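Local coordinates for protein UDP-N-acetylglucosamine 3-dehydrogenase (Acidithiobacillus ferrooxidans, PDB 7BVK) that catalyses the NAD(+)-dependent oxidation of the glucosamine 3-position of UDP-N-acetylglucosamine to a ketone, a step in making the diamino sugar of some lipid A, at residues I9-L14 and E37-V42; D62-V67 and V85-E90; G30-N35 and P52-L57. All coordinates share one frame; numbering follows the deposited sequence.

Contact 1: residues I9-L14 and E37-V42. With NAD (nicotinamide-adenine-dinucleotide), chain C.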
loop_
_atom_site.group_PDB
_atom_site.type_symbol
_atom_site.label_atom_id
_atom_site.label_comp_id
_atom_site.label_asym_id
_atom_site.label_seq_id
_atom_site.Cartn_x
_atom_site.Cartn_y
_atom_site.Cartn_z
ATOM N N ILE A 9 -3.847 -15.753 -3.650
ATOM C CA ILE A 9 -3.859 -16.550 -2.433
ATOM C C ILE A 9 -4.489 -15.695 -1.339
ATOM O O ILE A 9 -3.955 -14.642 -0.957
ATOM C CB ILE A 9 -2.460 -17.051 -2.044
ATOM C CG1 ILE A 9 -1.788 -17.711 -3.239
ATOM C CG2 ILE A 9 -2.549 -18.086 -0.905
ATOM C CD1 ILE A 9 -0.319 -17.928 -3.027
ATOM N N GLY A 10 -5.646 -16.137 -0.866
ATOM C CA GLY A 10 -6.448 -15.354 0.042
ATOM C C GLY A 10 -7.513 -14.626 -0.743
ATOM O O GLY A 10 -7.223 -13.607 -1.369
ATOM N N VAL A 11 -8.744 -15.132 -0.755
ATOM C CA VAL A 11 -9.769 -14.365 -1.440
ATOM C C VAL A 11 -10.880 -14.041 -0.466
ATOM O O VAL A 11 -12.000 -14.538 -0.595
ATOM C CB VAL A 11 -10.287 -15.126 -2.681
ATOM C CG1 VAL A 11 -9.232 -15.096 -3.802
ATOM C CG2 VAL A 11 -10.661 -16.575 -2.340
ATOM N N GLY A 12 -10.620 -13.068 0.389
ATOM C CA GLY A 12 -11.596 -12.444 1.239
ATOM C C GLY A 12 -12.117 -11.166 0.617
ATOM O O GLY A 12 -12.199 -11.042 -0.612
ATOM N N HIS A 13 -12.447 -10.191 1.471
ATOM C CA HIS A 13 -13.020 -8.940 0.981
ATOM C C HIS A 13 -12.148 -8.302 -0.101
ATOM O O HIS A 13 -12.663 -7.849 -1.127
ATOM C CB HIS A 13 -13.257 -7.963 2.142
ATOM C CG HIS A 13 -13.709 -6.598 1.701
ATOM N ND1 HIS A 13 -12.999 -5.448 1.983
ATOM C CD2 HIS A 13 -14.784 -6.204 0.974
ATOM C CE1 HIS A 13 -13.619 -4.406 1.457
ATOM N NE2 HIS A 13 -14.706 -4.837 0.841
ATOM N N LEU A 14 -10.828 -8.300 0.079
ATOM C CA LEU A 14 -9.919 -7.655 -0.868
ATOM C C LEU A 14 -9.309 -8.611 -1.914
ATOM O O LEU A 14 -9.122 -8.231 -3.092
ATOM C CB LEU A 14 -8.815 -6.949 -0.076
ATOM C CG LEU A 14 -7.946 -5.890 -0.755
ATOM C CD1 LEU A 14 -8.793 -4.841 -1.502
ATOM C CD2 LEU A 14 -7.036 -5.249 0.289
ATOM N N GLU A 37 -15.124 -23.033 1.298
ATOM C CA GLU A 37 -16.380 -22.546 0.723
ATOM C C GLU A 37 -16.186 -21.212 0.018
ATOM O O GLU A 37 -16.723 -20.992 -1.080
ATOM C CB GLU A 37 -17.429 -22.396 1.816
ATOM C CG GLU A 37 -17.782 -23.685 2.506
ATOM C CD GLU A 37 -19.262 -23.972 2.412
ATOM O OE1 GLU A 37 -19.630 -25.124 2.033
ATOM O OE2 GLU A 37 -20.040 -23.028 2.716
ATOM N N ARG A 38 -15.407 -20.312 0.641
ATOM C CA ARG A 38 -15.185 -18.967 0.112
ATOM C C ARG A 38 -14.403 -19.009 -1.198
ATOM O O ARG A 38 -14.773 -18.337 -2.180
ATOM C CB ARG A 38 -14.454 -18.121 1.166
ATOM C CG ARG A 38 -13.894 -16.828 0.661
ATOM C CD ARG A 38 -13.935 -15.717 1.704
ATOM N NE ARG A 38 -13.578 -16.177 3.045
ATOM C CZ ARG A 38 -14.415 -16.187 4.079
ATOM N NH1 ARG A 38 -15.677 -15.772 3.921
ATOM N NH2 ARG A 38 -13.992 -16.622 5.264
ATOM N N ALA A 39 -13.326 -19.805 -1.230
ATOM C CA ALA A 39 -12.584 -20.004 -2.463
ATOM C C ALA A 39 -13.450 -20.656 -3.533
ATOM O O ALA A 39 -13.306 -20.356 -4.724
ATOM C CB ALA A 39 -11.345 -20.840 -2.178
ATOM N N ALA A 40 -14.386 -21.506 -3.126
ATOM C CA ALA A 40 -15.272 -22.154 -4.079
ATOM C C ALA A 40 -16.179 -21.141 -4.768
ATOM O O ALA A 40 -16.384 -21.193 -5.991
ATOM C CB ALA A 40 -16.105 -23.213 -3.355
ATOM N N GLU A 41 -16.766 -20.233 -3.996
ATOM C CA GLU A 41 -17.687 -19.309 -4.643
ATOM C C GLU A 41 -16.938 -18.237 -5.442
ATOM O O GLU A 41 -17.410 -17.834 -6.517
ATOM C CB GLU A 41 -18.661 -18.711 -3.621
ATOM C CG GLU A 41 -18.049 -18.116 -2.386
ATOM C CD GLU A 41 -19.069 -17.321 -1.561
ATOM O OE1 GLU A 41 -20.131 -16.953 -2.120
ATOM O OE2 GLU A 41 -18.804 -17.058 -0.360
ATOM N N VAL A 42 -15.754 -17.812 -4.983
ATOM C CA VAL A 42 -14.917 -16.969 -5.839
ATOM C C VAL A 42 -14.604 -17.677 -7.158
ATOM O O VAL A 42 -14.658 -17.065 -8.232
ATOM C CB VAL A 42 -13.624 -16.535 -5.116
ATOM C CG1 VAL A 42 -12.659 -15.868 -6.113
ATOM C CG2 VAL A 42 -13.931 -15.566 -3.975
HETATM P PA NAD C . -9.956 -10.962 5.022
HETATM O O1A NAD C . -9.297 -11.246 6.275
HETATM O O2A NAD C . -11.304 -11.119 4.614
HETATM O O5B NAD C . -9.141 -11.952 4.006
HETATM C C5B NAD C . -8.761 -13.150 4.603
HETATM C C4B NAD C . -8.715 -14.309 3.683
HETATM O O4B NAD C . -7.538 -14.929 3.867
HETATM C C3B NAD C . -9.753 -15.164 4.295
HETATM O O3B NAD C . -10.414 -15.611 3.274
HETATM C C2B NAD C . -8.968 -16.199 5.023
HETATM O O2B NAD C . -9.596 -17.405 5.012
HETATM C C1B NAD C . -7.794 -16.242 4.120
HETATM N N9A NAD C . -6.596 -16.806 4.654
HETATM C C8A NAD C . -6.043 -16.674 5.809
HETATM N N7A NAD C . -4.947 -17.294 5.892
HETATM C C5A NAD C . -4.793 -17.835 4.749
HETATM C C6A NAD C . -3.816 -18.605 4.224
HETATM N N6A NAD C . -2.846 -18.880 5.001
HETATM N N1A NAD C . -3.836 -19.063 2.999
HETATM C C2A NAD C . -4.875 -18.712 2.285
HETATM N N3A NAD C . -5.860 -17.985 2.666
HETATM C C4A NAD C . -5.787 -17.561 3.930
HETATM O O3 NAD C . -9.494 -9.528 5.104
HETATM P PN NAD C . -8.816 -8.779 4.004
HETATM O O1N NAD C . -8.899 -7.306 4.022
HETATM O O2N NAD C . -8.816 -9.684 2.895
HETATM O O5D NAD C . -7.239 -8.928 4.461
HETATM C C5D NAD C . -6.425 -8.747 3.457
HETATM C C4D NAD C . -5.616 -7.491 3.655
HETATM O O4D NAD C . -6.536 -6.410 3.664
HETATM C C3D NAD C . -4.930 -7.495 5.036
HETATM O O3D NAD C . -3.558 -7.337 4.835
HETATM C C2D NAD C . -5.560 -6.246 5.638
HETATM O O2D NAD C . -4.687 -5.424 6.239
HETATM C C1D NAD C . -6.001 -5.478 4.407
#
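With CG opposite its backbone N (chi1 167°) and the chain bent at the second and third torsions, Arg38 passes alongside the backbone of Val11 and delivers NE to the adenosine ribose of NAD. With CG1 opposite the carbonyl carbon (chi1 -73°), Val11 has CG2 between its own N and carbonyl carbon, which turns that methyl into helix 37-42. Val11 CG2 meets Val42 CG2 at 3.8 Å, the two valines crossing obliquely, and lies 3.9 Å from Ala39 CA. The aliphatic part of Arg38 runs past the Val11 carbonyl, CG lying 3.2 Å from Val11 O; that oxygen sits at the edge of the guanidinium near its plane and takes a weak hydrogen bond from Arg16. Segment 9-14 starts at the end of the first strand of the Rossmann fold and continues as loop, and Gly10 and Gly12 fit the GxGxxG dinucleotide-binding pattern; His13, Leu14 and Arg38 are established NAD(+)-binding residues. Gly10 has backbone angles that leave no room for a CB beside the carbonyl of Ile9, and its CA lies 3.8 Å from NAD N3A. A CB on Gly12 would run into the phosphate oxygen O2A, and His13 N gives the same O2A a weak hydrogen bond of 3.5 Å. Leu14 reaches the other ribose, with CD2 3.6 Å from NAD O4D. Arg38 NE donates to NAD O3B over 3.2 Å, a bent bond with 138° at the hydrogen; Asp33 also binds this hydroxyl. A leucine in place of Arg38 has no N-H for O3B, and the ribose would probably be freer to shift on this side.

Contact 2: residues D62-V67 and V85-E90. With NAD (nicotinamide-adenine-dinucleotide), chain C.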
loop_
_atom_site.group_PDB
_atom_site.type_symbol
_atom_site.label_atom_id
_atom_site.label_comp_id
_atom_site.label_asym_id
_atom_site.label_seq_id
_atom_site.Cartn_x
_atom_site.Cartn_y
_atom_site.Cartn_z
ATOM N N ASP A 62 2.449 -17.828 -13.076
ATOM C CA ASP A 62 3.677 -17.047 -13.057
ATOM C C ASP A 62 3.684 -16.021 -11.940
ATOM O O ASP A 62 4.766 -15.654 -11.454
ATOM C CB ASP A 62 3.882 -16.327 -14.394
ATOM C CG ASP A 62 3.744 -17.255 -15.581
ATOM O OD1 ASP A 62 4.599 -18.155 -15.726
ATOM O OD2 ASP A 62 2.769 -17.095 -16.355
ATOM N N ALA A 63 2.499 -15.560 -11.525
ATOM C CA ALA A 63 2.401 -14.432 -10.609
ATOM C C ALA A 63 1.149 -14.556 -9.740
ATOM O O ALA A 63 0.116 -15.036 -10.211
ATOM C CB ALA A 63 2.405 -13.110 -11.396
ATOM N N VAL A 64 1.255 -14.123 -8.476
ATOM C CA VAL A 64 0.141 -14.142 -7.523
ATOM C C VAL A 64 0.065 -12.851 -6.695
ATOM O O VAL A 64 1.072 -12.221 -6.356
ATOM C CB VAL A 64 0.202 -15.347 -6.534
ATOM C CG1 VAL A 64 0.026 -16.678 -7.277
ATOM C CG2 VAL A 64 1.472 -15.299 -5.690
ATOM N N SER A 65 -1.162 -12.486 -6.344
ATOM C CA SER A 65 -1.370 -11.572 -5.221
ATOM C C SER A 65 -1.497 -12.347 -3.915
ATOM O O SER A 65 -2.239 -13.329 -3.846
ATOM C CB SER A 65 -2.610 -10.701 -5.405
ATOM O OG SER A 65 -2.415 -9.766 -6.441
ATOM N N ILE A 66 -0.784 -11.886 -2.889
ATOM C CA ILE A 66 -0.887 -12.411 -1.538
ATOM C C ILE A 66 -1.686 -11.418 -0.699
ATOM O O ILE A 66 -1.215 -10.315 -0.382
ATOM C CB ILE A 66 0.489 -12.668 -0.933
ATOM C CG1 ILE A 66 1.188 -13.774 -1.734
ATOM C CG2 ILE A 66 0.339 -13.004 0.560
ATOM C CD1 ILE A 66 2.700 -13.889 -1.481
ATOM N N VAL A 67 -2.914 -11.807 -0.363
ATOM C CA VAL A 67 -3.888 -10.957 0.305
ATOM C C VAL A 67 -4.381 -11.721 1.529
ATOM O O VAL A 67 -5.563 -11.659 1.892
ATOM C CB VAL A 67 -5.041 -10.573 -0.645
ATOM C CG1 VAL A 67 -5.790 -9.377 -0.131
ATOM C CG2 VAL A 67 -4.514 -10.296 -2.043
ATOM N N VAL A 85 7.774 -17.903 -8.128
ATOM C CA VAL A 85 6.641 -17.088 -8.560
ATOM C C VAL A 85 6.814 -15.625 -8.132
ATOM O O VAL A 85 7.481 -15.305 -7.142
ATOM C CB VAL A 85 5.343 -17.722 -8.009
ATOM C CG1 VAL A 85 4.152 -16.773 -8.121
ATOM C CG2 VAL A 85 5.065 -19.044 -8.752
ATOM N N HIS A 86 6.247 -14.719 -8.923
ATOM C CA HIS A 86 6.229 -13.296 -8.621
ATOM C C HIS A 86 5.060 -12.967 -7.697
ATOM O O HIS A 86 3.979 -13.550 -7.818
ATOM C CB HIS A 86 6.111 -12.494 -9.913
ATOM C CG HIS A 86 7.205 -12.766 -10.900
ATOM N ND1 HIS A 86 8.485 -12.278 -10.743
ATOM C CD2 HIS A 86 7.198 -13.429 -12.081
ATOM C CE1 HIS A 86 9.229 -12.660 -11.766
ATOM N NE2 HIS A 86 8.474 -13.361 -12.591
ATOM N N CYS A 87 5.283 -12.027 -6.761
ATOM C CA CYS A 87 4.289 -11.692 -5.734
ATOM C C CYS A 87 4.013 -10.200 -5.610
ATOM O O CYS A 87 4.926 -9.404 -5.385
ATOM C CB CYS A 87 4.668 -12.208 -4.343
ATOM S SG CYS A 87 5.300 -13.848 -4.253
ATOM N N LEU A 88 2.732 -9.861 -5.694
ATOM C CA LEU A 88 2.199 -8.584 -5.235
ATOM C C LEU A 88 1.577 -8.797 -3.846
ATOM O O LEU A 88 0.518 -9.426 -3.722
ATOM C CB LEU A 88 1.177 -8.070 -6.241
ATOM C CG LEU A 88 0.238 -6.978 -5.790
ATOM C CD1 LEU A 88 1.051 -5.785 -5.257
ATOM C CD2 LEU A 88 -0.648 -6.588 -6.966
ATOM N N ILE A 89 2.241 -8.297 -2.798
ATOM C CA ILE A 89 1.768 -8.466 -1.420
ATOM C C ILE A 89 0.966 -7.240 -1.005
ATOM O O ILE A 89 1.465 -6.110 -1.066
ATOM C CB ILE A 89 2.933 -8.703 -0.438
ATOM C CG1 ILE A 89 3.893 -9.787 -0.946
ATOM C CG2 ILE A 89 2.410 -9.082 0.930
ATOM C CD1 ILE A 89 5.079 -9.998 -0.035
ATOM N N GLU A 90 -0.270 -7.457 -0.539
ATOM C CA GLU A 90 -1.156 -6.339 -0.101
ATOM C C GLU A 90 -0.580 -5.681 1.161
ATOM O O GLU A 90 0.053 -6.399 1.961
ATOM C CB GLU A 90 -2.577 -6.852 0.149
ATOM C CG GLU A 90 -3.569 -6.426 -0.917
ATOM C CD GLU A 90 -3.934 -4.951 -0.891
ATOM O OE1 GLU A 90 -4.193 -4.388 -1.973
ATOM O OE2 GLU A 90 -3.958 -4.370 0.213
HETATM P PA NAD C . -9.956 -10.962 5.022
HETATM O O1A NAD C . -9.297 -11.246 6.275
HETATM O O2A NAD C . -11.304 -11.119 4.614
HETATM O O5B NAD C . -9.141 -11.952 4.006
HETATM C C5B NAD C . -8.761 -13.150 4.603
HETATM C C4B NAD C . -8.715 -14.309 3.683
HETATM O O4B NAD C . -7.538 -14.929 3.867
HETATM C C3B NAD C . -9.753 -15.164 4.295
HETATM O O3B NAD C . -10.414 -15.611 3.274
HETATM C C2B NAD C . -8.968 -16.199 5.023
HETATM O O2B NAD C . -9.596 -17.405 5.012
HETATM C C1B NAD C . -7.794 -16.242 4.120
HETATM N N9A NAD C . -6.596 -16.806 4.654
HETATM C C8A NAD C . -6.043 -16.674 5.809
HETATM N N7A NAD C . -4.947 -17.294 5.892
HETATM C C5A NAD C . -4.793 -17.835 4.749
HETATM C C6A NAD C . -3.816 -18.605 4.224
HETATM N N6A NAD C . -2.846 -18.880 5.001
HETATM N N1A NAD C . -3.836 -19.063 2.999
HETATM C C2A NAD C . -4.875 -18.712 2.285
HETATM N N3A NAD C . -5.860 -17.985 2.666
HETATM C C4A NAD C . -5.787 -17.561 3.930
HETATM O O3 NAD C . -9.494 -9.528 5.104
HETATM P PN NAD C . -8.816 -8.779 4.004
HETATM O O1N NAD C . -8.899 -7.306 4.022
HETATM O O2N NAD C . -8.816 -9.684 2.895
HETATM O O5D NAD C . -7.239 -8.928 4.461
HETATM C C5D NAD C . -6.425 -8.747 3.457
HETATM C C4D NAD C . -5.616 -7.491 3.655
HETATM O O4D NAD C . -6.536 -6.410 3.664
HETATM C C3D NAD C . -4.930 -7.495 5.036
HETATM O O3D NAD C . -3.558 -7.337 4.835
HETATM C C2D NAD C . -5.560 -6.246 5.638
HETATM O O2D NAD C . -4.687 -5.424 6.239
HETATM C C1D NAD C . -6.001 -5.478 4.407
#
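Asp62 O takes the backbone N-H of His86 at 3.1 Å, the first of five hydrogen bonds that zip strand 63-66 to strand 86-90 in parallel, their axes only 17° apart. The last, from Glu90 N to Ile66 O, is nearly straight at 178°. Packing is densest on the face carrying Val64, Ile66, Cys87 and Ile89. Ile66, with CG1 opposite the carbonyl carbon and the chain then extended, sends CD1 back to Cys87 SG at 3.8 Å; Val64 CG2 meets Val85 CG1 at 3.9 Å, the two side chains nearly perpendicular. The looser end is that of Asp62 and His86, both partly exposed, whose polar groups turn to other partners: Asp62 OD1 to Arg5 in a salt bridge, His86 ND1 to Val113 N. At the NAD end, Val67 and Glu90 lie side by side, Val67 CG1 to Glu90 CG at 3.8 Å, and Val67 O comes 3.4 Å from NAD C5D. The strands and helix 73-82 form a beta-alpha-beta unit of the Rossmann fold: that helix covers Ile66, Cys87 and Ile89, helix 54-58 touches Val64, and on the other face helix 268-282 packs on Ala63 and His86, while His18 and Tyr22 bind Ser65 OG.

Contact 3: residues G30-N35 and P52-L57. With NAD (nicotinamide-adenine-dinucleotide), chain C.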
loop_
_atom_site.group_PDB
_atom_site.type_symbol
_atom_site.label_atom_id
_atom_site.label_comp_id
_atom_site.label_asym_id
_atom_site.label_seq_id
_atom_site.Cartn_x
_atom_site.Cartn_y
_atom_site.Cartn_z
ATOM N N GLY A 30 -6.415 -19.643 -10.997
ATOM C CA GLY A 30 -7.379 -19.903 -9.952
ATOM C C GLY A 30 -6.932 -19.283 -8.651
ATOM O O GLY A 30 -6.026 -18.456 -8.619
ATOM N N VAL A 31 -7.568 -19.711 -7.565
ATOM C CA VAL A 31 -7.365 -19.101 -6.259
ATOM C C VAL A 31 -7.169 -20.184 -5.206
ATOM O O VAL A 31 -7.600 -21.327 -5.367
ATOM C CB VAL A 31 -8.549 -18.177 -5.892
ATOM C CG1 VAL A 31 -8.622 -17.006 -6.874
ATOM C CG2 VAL A 31 -9.860 -18.936 -5.922
ATOM N N PHE A 32 -6.499 -19.819 -4.118
ATOM C CA PHE A 32 -6.452 -20.689 -2.953
ATOM C C PHE A 32 -6.790 -19.922 -1.676
ATOM O O PHE A 32 -6.375 -18.772 -1.502
ATOM C CB PHE A 32 -5.093 -21.368 -2.765
ATOM C CG PHE A 32 -5.016 -22.156 -1.486
ATOM C CD1 PHE A 32 -5.589 -23.419 -1.407
ATOM C CD2 PHE A 32 -4.457 -21.602 -0.338
ATOM C CE1 PHE A 32 -5.564 -24.133 -0.224
ATOM C CE2 PHE A 32 -4.435 -22.317 0.858
ATOM C CZ PHE A 32 -4.985 -23.584 0.908
ATOM N N ASP A 33 -7.508 -20.592 -0.768
ATOM C CA ASP A 33 -7.878 -20.032 0.526
ATOM C C ASP A 33 -8.055 -21.151 1.555
ATOM O O ASP A 33 -8.522 -22.243 1.229
ATOM C CB ASP A 33 -9.161 -19.195 0.411
ATOM C CG ASP A 33 -9.419 -18.351 1.644
ATOM O OD1 ASP A 33 -9.432 -17.110 1.526
ATOM O OD2 ASP A 33 -9.588 -18.929 2.740
ATOM N N GLU A 34 -7.695 -20.858 2.816
ATOM C CA GLU A 34 -7.873 -21.839 3.893
ATOM C C GLU A 34 -9.358 -22.115 4.149
ATOM O O GLU A 34 -9.741 -23.252 4.460
ATOM C CB GLU A 34 -7.183 -21.363 5.179
ATOM C CG GLU A 34 -5.638 -21.428 5.177
ATOM C CD GLU A 34 -5.038 -22.844 4.974
ATOM O OE1 GLU A 34 -4.633 -23.502 5.970
ATOM O OE2 GLU A 34 -4.945 -23.286 3.804
ATOM N N ASN A 35 -10.199 -21.088 4.038
ATOM C CA ASN A 35 -11.639 -21.293 3.928
ATOM C C ASN A 35 -11.977 -21.824 2.531
ATOM O O ASN A 35 -11.719 -21.164 1.520
ATOM C CB ASN A 35 -12.366 -19.983 4.208
ATOM C CG ASN A 35 -13.858 -20.165 4.377
ATOM O OD1 ASN A 35 -14.541 -20.699 3.500
ATOM N ND2 ASN A 35 -14.381 -19.701 5.511
ATOM N N PRO A 52 -6.720 -26.950 -4.369
ATOM C CA PRO A 52 -6.819 -27.558 -3.033
ATOM C C PRO A 52 -5.606 -27.329 -2.145
ATOM O O PRO A 52 -5.651 -27.679 -0.959
ATOM C CB PRO A 52 -6.990 -29.039 -3.358
ATOM C CG PRO A 52 -6.127 -29.215 -4.599
ATOM C CD PRO A 52 -6.199 -27.910 -5.369
ATOM N N SER A 53 -4.537 -26.738 -2.658
ATOM C CA SER A 53 -3.428 -26.353 -1.801
ATOM C C SER A 53 -2.732 -25.142 -2.397
ATOM O O SER A 53 -2.920 -24.810 -3.569
ATOM C CB SER A 53 -2.436 -27.505 -1.622
ATOM O OG SER A 53 -1.713 -27.754 -2.817
ATOM N N VAL A 54 -1.910 -24.494 -1.570
ATOM C CA VAL A 54 -1.029 -23.441 -2.070
ATOM C C VAL A 54 -0.187 -23.958 -3.231
ATOM O O VAL A 54 -0.024 -23.281 -4.258
ATOM C CB VAL A 54 -0.127 -22.899 -0.941
ATOM C CG1 VAL A 54 0.385 -21.509 -1.311
ATOM C CG2 VAL A 54 -0.845 -22.892 0.389
ATOM N N ASP A 55 0.358 -25.169 -3.089
ATOM C CA ASP A 55 1.326 -25.653 -4.068
ATOM C C ASP A 55 0.661 -26.113 -5.358
ATOM O O ASP A 55 1.251 -25.965 -6.440
ATOM C CB ASP A 55 2.168 -26.762 -3.454
ATOM C CG ASP A 55 2.965 -26.272 -2.257
ATOM O OD1 ASP A 55 4.031 -25.646 -2.465
ATOM O OD2 ASP A 55 2.518 -26.493 -1.110
ATOM N N ALA A 56 -0.567 -26.628 -5.272
ATOM C CA ALA A 56 -1.339 -26.891 -6.481
ATOM C C ALA A 56 -1.471 -25.625 -7.325
ATOM O O ALA A 56 -1.165 -25.630 -8.525
ATOM C CB ALA A 56 -2.713 -27.447 -6.112
ATOM N N LEU A 57 -1.909 -24.523 -6.701
ATOM C CA LEU A 57 -1.987 -23.237 -7.390
ATOM C C LEU A 57 -0.618 -22.797 -7.919
ATOM O O LEU A 57 -0.477 -22.447 -9.102
ATOM C CB LEU A 57 -2.577 -22.184 -6.446
ATOM C CG LEU A 57 -2.734 -20.746 -6.961
ATOM C CD1 LEU A 57 -4.011 -20.086 -6.485
ATOM C CD2 LEU A 57 -1.566 -19.928 -6.471
HETATM P PA NAD C . -9.956 -10.962 5.022
HETATM O O1A NAD C . -9.297 -11.246 6.275
HETATM O O2A NAD C . -11.304 -11.119 4.614
HETATM O O5B NAD C . -9.141 -11.952 4.006
HETATM C C5B NAD C . -8.761 -13.150 4.603
HETATM C C4B NAD C . -8.715 -14.309 3.683
HETATM O O4B NAD C . -7.538 -14.929 3.867
HETATM C C3B NAD C . -9.753 -15.164 4.295
HETATM O O3B NAD C . -10.414 -15.611 3.274
HETATM C C2B NAD C . -8.968 -16.199 5.023
HETATM O O2B NAD C . -9.596 -17.405 5.012
HETATM C C1B NAD C . -7.794 -16.242 4.120
HETATM N N9A NAD C . -6.596 -16.806 4.654
HETATM C C8A NAD C . -6.043 -16.674 5.809
HETATM N N7A NAD C . -4.947 -17.294 5.892
HETATM C C5A NAD C . -4.793 -17.835 4.749
HETATM C C6A NAD C . -3.816 -18.605 4.224
HETATM N N6A NAD C . -2.846 -18.880 5.001
HETATM N N1A NAD C . -3.836 -19.063 2.999
HETATM C C2A NAD C . -4.875 -18.712 2.285
HETATM N N3A NAD C . -5.860 -17.985 2.666
HETATM C C4A NAD C . -5.787 -17.561 3.930
HETATM O O3 NAD C . -9.494 -9.528 5.104
HETATM P PN NAD C . -8.816 -8.779 4.004
HETATM O O1N NAD C . -8.899 -7.306 4.022
HETATM O O2N NAD C . -8.816 -9.684 2.895
HETATM O O5D NAD C . -7.239 -8.928 4.461
HETATM C C5D NAD C . -6.425 -8.747 3.457
HETATM C C4D NAD C . -5.616 -7.491 3.655
HETATM O O4D NAD C . -6.536 -6.410 3.664
HETATM C C3D NAD C . -4.930 -7.495 5.036
HETATM O O3D NAD C . -3.558 -7.337 4.835
HETATM C C2D NAD C . -5.560 -6.246 5.638
HETATM O O2D NAD C . -4.687 -5.424 6.239
HETATM C C1D NAD C . -6.001 -5.478 4.407
#
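Phe32 presents one ring face to the start of helix 54-57: Val54 N sits 3.7 Å above the ring centre, while Ser53 C lies nearer the rim. In this Rossmann fold strand 30-32 is the second along the chain, and just beyond its C-terminal end comes the acidic residue that commonly grips the adenosine ribose of NAD. The phenyl ring reaches the helix because CG stands opposite the backbone N (chi1 174°). The Val54 and Phe32 side chains cross at about a right angle, Val54 CG2 meeting Phe32 CE2 at 3.7 Å, and CE2 also lies 3.9 Å from NAD C2A, so the same ring carbon touches both the helix and the adenine. Leu57, one turn on, points toward the strand and lays CD1 over its backbone, 3.4 Å from Gly30 O and close to Phe32 N. The helix start facing the ring is held by Ser53 at the N-cap, whose OG accepts from Ala56 N at 2.9 Å. Beyond Phe32, both carboxylate oxygens of Asp33 grip the ribose diol: NAD O3B donates to Asp33 OD1 at 2.5 Å and NAD O2B to Asp33 OD2. Such a two-pronged grip suits NAD, since the extra phosphate of NADP would sit on O2B. The carboxylate is held in an Asx turn, with Asn35 N donating to Asp33 OD2 at 2.6 Å on its anti lone pair.

Strand 5-9, which leads into the loop of contact 1, lies in the parallel sheet between strand 27-32 of contact 3 and strand 63-66 of contact 2. Probable hydrogen bonds stitch these neighbours together, Gly10 N to Phe32 O at 2.8 Å and Ile9 N to Ser65 O at 2.9 Å. Contacts 1 and 3 have centres about 10 Å apart and share the adenosine ribose; Val11 N also probably bonds Asp33 OD1 at 3.1 Å, tying the glycine-rich loop to the carboxylate. Contact 2, its centre about 15 Å from that of contact 1, meets NAD near its other ribose. Contacts 2 and 3 touch through Val64 CG1 and Leu57 CD2 at 3.7 Å.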